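Local coordinates for protein-glutamine gamma-glutamyltransferase (Pseudomonas aeruginosa PAO1, PDB 6G4H) that catalyses protein cross-linking between glutamine and lysine side chains in vitro and is critical for viability of the bacterium, perhaps through a cell-wall function, at residues 44-49 against 242-247; 215-220 against 237-242. One frame throughout, in Å; residues are numbered along the deposited sequence.

Both contacts border the active site of the periplasmic transglutaminase domain and share Phe242. In contact 1, helix 43-50 packs against the start of helix 243-256, whose first residue is Cys243, the probable nucleophile. In contact 2, strand 218-219 pairs with strand 240-241, which runs straight into that helix. The centres of the two contacts lie 13 Å apart. Tyr246 joins them: its OH is 2.7 Å from Ala218 O, a probable hydrogen bond. Tyr219 OH of contact 2 also makes a weak hydrogen bond with Cys243 N. An ethyl mercury ion sits on Cys243 in contact 1. A phosphate, probably from the crystallisation liquor, meets Tyr219 in contact 2 and is about 4 Å from the Cys243 side chain.

Contact 1 (44-49 against 242-247); sequences GDIAEL and FCAHYA. With EMC (ethyl mercury ion), chain F.
Ala47 and Ile46 meet the outer end of the Phe242 ring. Ala47 CB lies 3.8 Å from Phe242 CZ and approaches the ring obliquely. Ile46 CB comes to the ring edge, close to its plane, 4.2 Å from Phe242 CE1. Phe242 CG stands between its own backbone N and carbonyl carbon (chi1 53°), and the ring reaches across to helix 43-50. One face of the ring is covered by His245 CE1 from the first turn of the helix that Phe242 caps, 3.5 Å above the plane and offset toward the rim. Pro43 also packs on this ring.

The two branches of Ile46 part. CG2 is directed at Cys243, 3.9 Å from SG. CG1 goes to Ala244 CB at 4.4 Å, a looser touch. The contact is apolar and largely buried.

Phe242 is the N-cap residue of helix 243-256, and Cys243 is the first residue of that helix. A nucleophilic cysteine at a helix N-terminus is the arrangement of the papain-like transglutaminase fold. His287 and Asp303 probably complete the catalytic triad with Cys243. The His287 side chain is about 4 Å from that of Cys243.

Cys243 SG binds the mercury of an ethyl mercury ion at 2.3 Å. The ethyl group starts near the Phe242 ring, which C1 approaches obliquely, and ends alongside Ile46, with C2 3.5 Å from Ile46 O. Ile46 CG2 lies beside the mercury, close to the modified thiol.

Contact 2 (215-220 against 237-242); sequences EPFAYT and DTRSGF. With PO4 (phosphate ion), chain B.
Tyr219 lays one ring face over the backbone of Gly241 and Phe242. Phe242 CA is 3.9 Å from the ring centroid in a CH-pi contact, and Gly241 O lies over the same ring, offset toward the rim. With CG anti to the backbone N (chi1 -164°), the ring extends toward the active site. There Tyr219 OH is 2.4 Å from O4 of a phosphate, probably from the crystallisation liquor, so close that the detail of the bond is doubtful. The phosphate is also hydrogen-bonded to His287 and Arg312.

Three backbone bonds tie this tight part together. Ala218 N donates to Arg239 O at 2.9 Å, nearly straight at 167°. Gly241 N donates to Ala218 O, and Thr220 N to Gly241 O. Phe217 takes Arg239 CB over one face, 3.9 Å from its centroid.

Beyond Phe217 the guanidinium end of Arg239 is looser, beside the exposed Pro216. Arg239 NH1 makes a salt bridge to Glu215 OE1 at 3.2 Å, coming from above the carboxylate plane. OE2 pairs with Arg211. A water lies within hydrogen-bonding distance of both Pro216 O and Arg239 O.

Strands 218-219 and 240-241 are parallel and connected through helix 230-238, a small beta-alpha-beta unit leading into the helix of the probable nucleophile.

Contact 1 (44-49 against 242-247)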
# COMPACT_ATOMS: atom_id res chain seq x y z
N GLY A 44 -0.97 -1.10 -15.30
CA GLY A 44 -0.96 -0.07 -16.31
C GLY A 44 -1.30 1.34 -15.80
O GLY A 44 -0.79 2.35 -16.33
N ASP A 45 -2.15 1.41 -14.79
CA ASP A 45 -2.57 2.71 -14.23
C ASP A 45 -1.42 3.32 -13.45
O ASP A 45 -1.15 4.52 -13.56
CB ASP A 45 -3.75 2.50 -13.30
CG ASP A 45 -4.93 1.81 -14.01
OD1 ASP A 45 -5.39 2.38 -15.03
OD2 ASP A 45 -5.37 0.70 -13.57
N ILE A 46 -0.72 2.46 -12.72
CA ILE A 46 0.42 2.94 -11.94
C ILE A 46 1.52 3.40 -12.88
O ILE A 46 2.15 4.41 -12.62
CB ILE A 46 0.95 1.88 -10.95
CG1 ILE A 46 -0.14 1.60 -9.90
CG2 ILE A 46 2.22 2.33 -10.24
CD1 ILE A 46 -0.20 2.64 -8.79
N ALA A 47 1.75 2.65 -13.97
CA ALA A 47 2.77 3.02 -14.92
C ALA A 47 2.46 4.37 -15.54
O ALA A 47 3.36 5.14 -15.80
CB ALA A 47 2.90 1.96 -16.04
N GLU A 48 1.19 4.63 -15.79
CA GLU A 48 0.81 5.90 -16.39
C GLU A 48 1.17 7.07 -15.41
O GLU A 48 1.71 8.12 -15.82
CB GLU A 48 -0.69 5.88 -16.68
CG GLU A 48 -1.26 7.12 -17.37
CD GLU A 48 -0.92 7.22 -18.86
OE1 GLU A 48 -0.54 6.18 -19.46
OE2 GLU A 48 -1.04 8.34 -19.43
N LEU A 49 0.92 6.86 -14.12
CA LEU A 49 1.32 7.85 -13.11
C LEU A 49 2.84 8.00 -13.03
O LEU A 49 3.37 9.13 -12.90
CB LEU A 49 0.73 7.51 -11.74
CG LEU A 49 -0.79 7.56 -11.67
CD1 LEU A 49 -1.24 7.11 -10.29
CD2 LEU A 49 -1.34 8.95 -11.98
N PHE A 242 6.83 -4.21 -11.81
CA PHE A 242 7.09 -3.09 -10.93
C PHE A 242 6.20 -3.18 -9.66
O PHE A 242 5.65 -4.26 -9.34
CB PHE A 242 7.04 -1.77 -11.74
CG PHE A 242 5.79 -1.58 -12.54
CD1 PHE A 242 4.68 -1.07 -11.94
CD2 PHE A 242 5.73 -1.95 -13.91
CE1 PHE A 242 3.52 -0.91 -12.67
CE2 PHE A 242 4.58 -1.74 -14.64
CZ PHE A 242 3.45 -1.25 -14.01
N CYS A 243 6.16 -2.11 -8.86
CA CYS A 243 5.59 -2.22 -7.53
C CYS A 243 4.21 -2.89 -7.51
O CYS A 243 3.92 -3.67 -6.62
CB CYS A 243 5.53 -0.86 -6.86
SG CYS A 243 4.45 0.29 -7.70
N ALA A 244 3.38 -2.61 -8.49
CA ALA A 244 2.04 -3.15 -8.50
C ALA A 244 2.02 -4.68 -8.66
O ALA A 244 1.18 -5.35 -8.07
CB ALA A 244 1.24 -2.54 -9.64
N HIS A 245 2.92 -5.21 -9.48
CA HIS A 245 3.04 -6.67 -9.64
C HIS A 245 3.46 -7.34 -8.35
O HIS A 245 2.88 -8.36 -7.94
CB HIS A 245 4.08 -7.04 -10.74
CG HIS A 245 3.74 -6.50 -12.08
ND1 HIS A 245 4.02 -5.19 -12.45
CD2 HIS A 245 3.13 -7.08 -13.14
CE1 HIS A 245 3.58 -5.00 -13.68
NE2 HIS A 245 3.05 -6.13 -14.13
N TYR A 246 4.51 -6.82 -7.73
CA TYR A 246 5.02 -7.38 -6.50
C TYR A 246 3.98 -7.30 -5.36
O TYR A 246 3.75 -8.29 -4.62
CB TYR A 246 6.35 -6.73 -6.06
CG TYR A 246 7.49 -7.12 -6.99
CD1 TYR A 246 8.19 -8.27 -6.78
CD2 TYR A 246 7.81 -6.35 -8.10
CE1 TYR A 246 9.22 -8.66 -7.62
CE2 TYR A 246 8.84 -6.75 -8.96
CZ TYR A 246 9.53 -7.91 -8.70
OH TYR A 246 10.53 -8.32 -9.54
N ALA A 247 3.37 -6.12 -5.22
CA ALA A 247 2.38 -5.94 -4.16
C ALA A 247 1.16 -6.87 -4.37
O ALA A 247 0.71 -7.54 -3.41
CB ALA A 247 1.94 -4.46 -4.07
HG EMC F . 5.59 1.75 -9.12
C1 EMC F . 6.24 2.70 -11.11
C2 EMC F . 5.40 3.86 -11.39

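Contact 2 (215-220 against 237-242)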
# COMPACT_ATOMS: atom_id res chain seq x y z
N GLU A 215 15.38 -15.56 -5.84
CA GLU A 215 15.18 -15.82 -7.27
C GLU A 215 15.53 -14.61 -8.05
O GLU A 215 15.34 -13.52 -7.58
CB GLU A 215 13.74 -16.25 -7.60
CG GLU A 215 13.40 -17.61 -6.99
CD GLU A 215 11.95 -18.03 -7.22
OE1 GLU A 215 11.34 -17.50 -8.16
OE2 GLU A 215 11.44 -18.93 -6.49
N PRO A 216 15.96 -14.77 -9.31
CA PRO A 216 16.36 -13.58 -10.07
C PRO A 216 15.19 -12.74 -10.65
O PRO A 216 15.11 -12.51 -11.85
CB PRO A 216 17.24 -14.17 -11.21
CG PRO A 216 16.86 -15.62 -11.31
CD PRO A 216 16.29 -16.04 -9.99
N PHE A 217 14.33 -12.24 -9.77
CA PHE A 217 13.28 -11.31 -10.18
C PHE A 217 13.87 -9.99 -10.70
O PHE A 217 14.89 -9.58 -10.26
CB PHE A 217 12.35 -11.02 -8.99
CG PHE A 217 11.28 -12.06 -8.79
CD1 PHE A 217 11.53 -13.22 -8.08
CD2 PHE A 217 9.98 -11.85 -9.30
CE1 PHE A 217 10.54 -14.15 -7.87
CE2 PHE A 217 9.01 -12.79 -9.12
CZ PHE A 217 9.26 -13.94 -8.40
N ALA A 218 13.21 -9.38 -11.67
CA ALA A 218 13.61 -8.12 -12.25
C ALA A 218 12.57 -7.07 -11.90
O ALA A 218 11.33 -7.32 -11.91
CB ALA A 218 13.67 -8.26 -13.76
N TYR A 219 13.08 -5.89 -11.63
CA TYR A 219 12.25 -4.70 -11.42
C TYR A 219 12.34 -3.85 -12.67
O TYR A 219 13.38 -3.35 -12.98
CB TYR A 219 12.66 -3.92 -10.16
CG TYR A 219 11.58 -2.94 -9.76
CD1 TYR A 219 11.50 -1.68 -10.31
CD2 TYR A 219 10.57 -3.32 -8.86
CE1 TYR A 219 10.46 -0.81 -9.96
CE2 TYR A 219 9.55 -2.46 -8.50
CZ TYR A 219 9.47 -1.20 -9.06
OH TYR A 219 8.42 -0.31 -8.67
N THR A 220 11.25 -3.72 -13.42
CA THR A 220 11.27 -2.89 -14.61
C THR A 220 9.90 -2.29 -14.85
O THR A 220 8.86 -2.86 -14.49
CB THR A 220 11.71 -3.66 -15.87
OG1 THR A 220 11.43 -2.86 -17.03
CG2 THR A 220 10.99 -4.99 -16.00
N ASP A 237 6.77 -17.31 -14.35
CA ASP A 237 7.20 -17.23 -15.75
C ASP A 237 8.01 -15.98 -16.06
O ASP A 237 9.19 -16.12 -16.33
CB ASP A 237 6.02 -17.35 -16.69
CG ASP A 237 5.25 -18.68 -16.53
OD1 ASP A 237 5.72 -19.60 -15.83
OD2 ASP A 237 4.12 -18.75 -17.05
N THR A 238 7.42 -14.78 -16.05
CA THR A 238 8.14 -13.59 -16.41
C THR A 238 9.06 -13.11 -15.24
O THR A 238 10.18 -12.63 -15.46
CB THR A 238 7.22 -12.44 -16.82
OG1 THR A 238 6.45 -12.03 -15.70
CG2 THR A 238 6.27 -12.84 -17.87
N ARG A 239 8.58 -13.20 -14.00
CA ARG A 239 9.34 -12.70 -12.86
C ARG A 239 9.92 -11.31 -13.12
O ARG A 239 11.06 -11.02 -12.77
CB ARG A 239 10.43 -13.69 -12.44
CG ARG A 239 9.79 -15.02 -12.08
CD ARG A 239 10.73 -16.03 -11.46
NE ARG A 239 11.88 -16.21 -12.33
CZ ARG A 239 12.89 -17.03 -12.06
NH1 ARG A 239 12.89 -17.77 -10.95
NH2 ARG A 239 13.90 -17.08 -12.89
N SER A 240 9.10 -10.44 -13.66
CA SER A 240 9.54 -9.13 -14.06
C SER A 240 8.33 -8.20 -13.99
O SER A 240 7.27 -8.51 -14.50
CB SER A 240 10.07 -9.19 -15.51
OG SER A 240 10.30 -7.88 -15.99
N GLY A 241 8.48 -7.10 -13.29
CA GLY A 241 7.38 -6.15 -13.12
C GLY A 241 7.80 -5.01 -12.23
O GLY A 241 8.98 -4.86 -11.91
N PHE A 242 6.83 -4.21 -11.81
CA PHE A 242 7.09 -3.09 -10.93
C PHE A 242 6.20 -3.18 -9.66
O PHE A 242 5.65 -4.26 -9.34
CB PHE A 242 7.04 -1.77 -11.74
CG PHE A 242 5.79 -1.58 -12.54
CD1 PHE A 242 4.68 -1.07 -11.94
CD2 PHE A 242 5.73 -1.95 -13.91
CE1 PHE A 242 3.52 -0.91 -12.67
CE2 PHE A 242 4.58 -1.74 -14.64
CZ PHE A 242 3.45 -1.25 -14.01
P PO4 B . 8.81 2.76 -7.48
O1 PO4 B . 9.05 4.25 -7.76
O2 PO4 B . 7.31 2.47 -7.24
O3 PO4 B . 9.73 2.41 -6.32
O4 PO4 B . 9.31 1.95 -8.66
O HOH W 1 13.40 -12.14 -14.35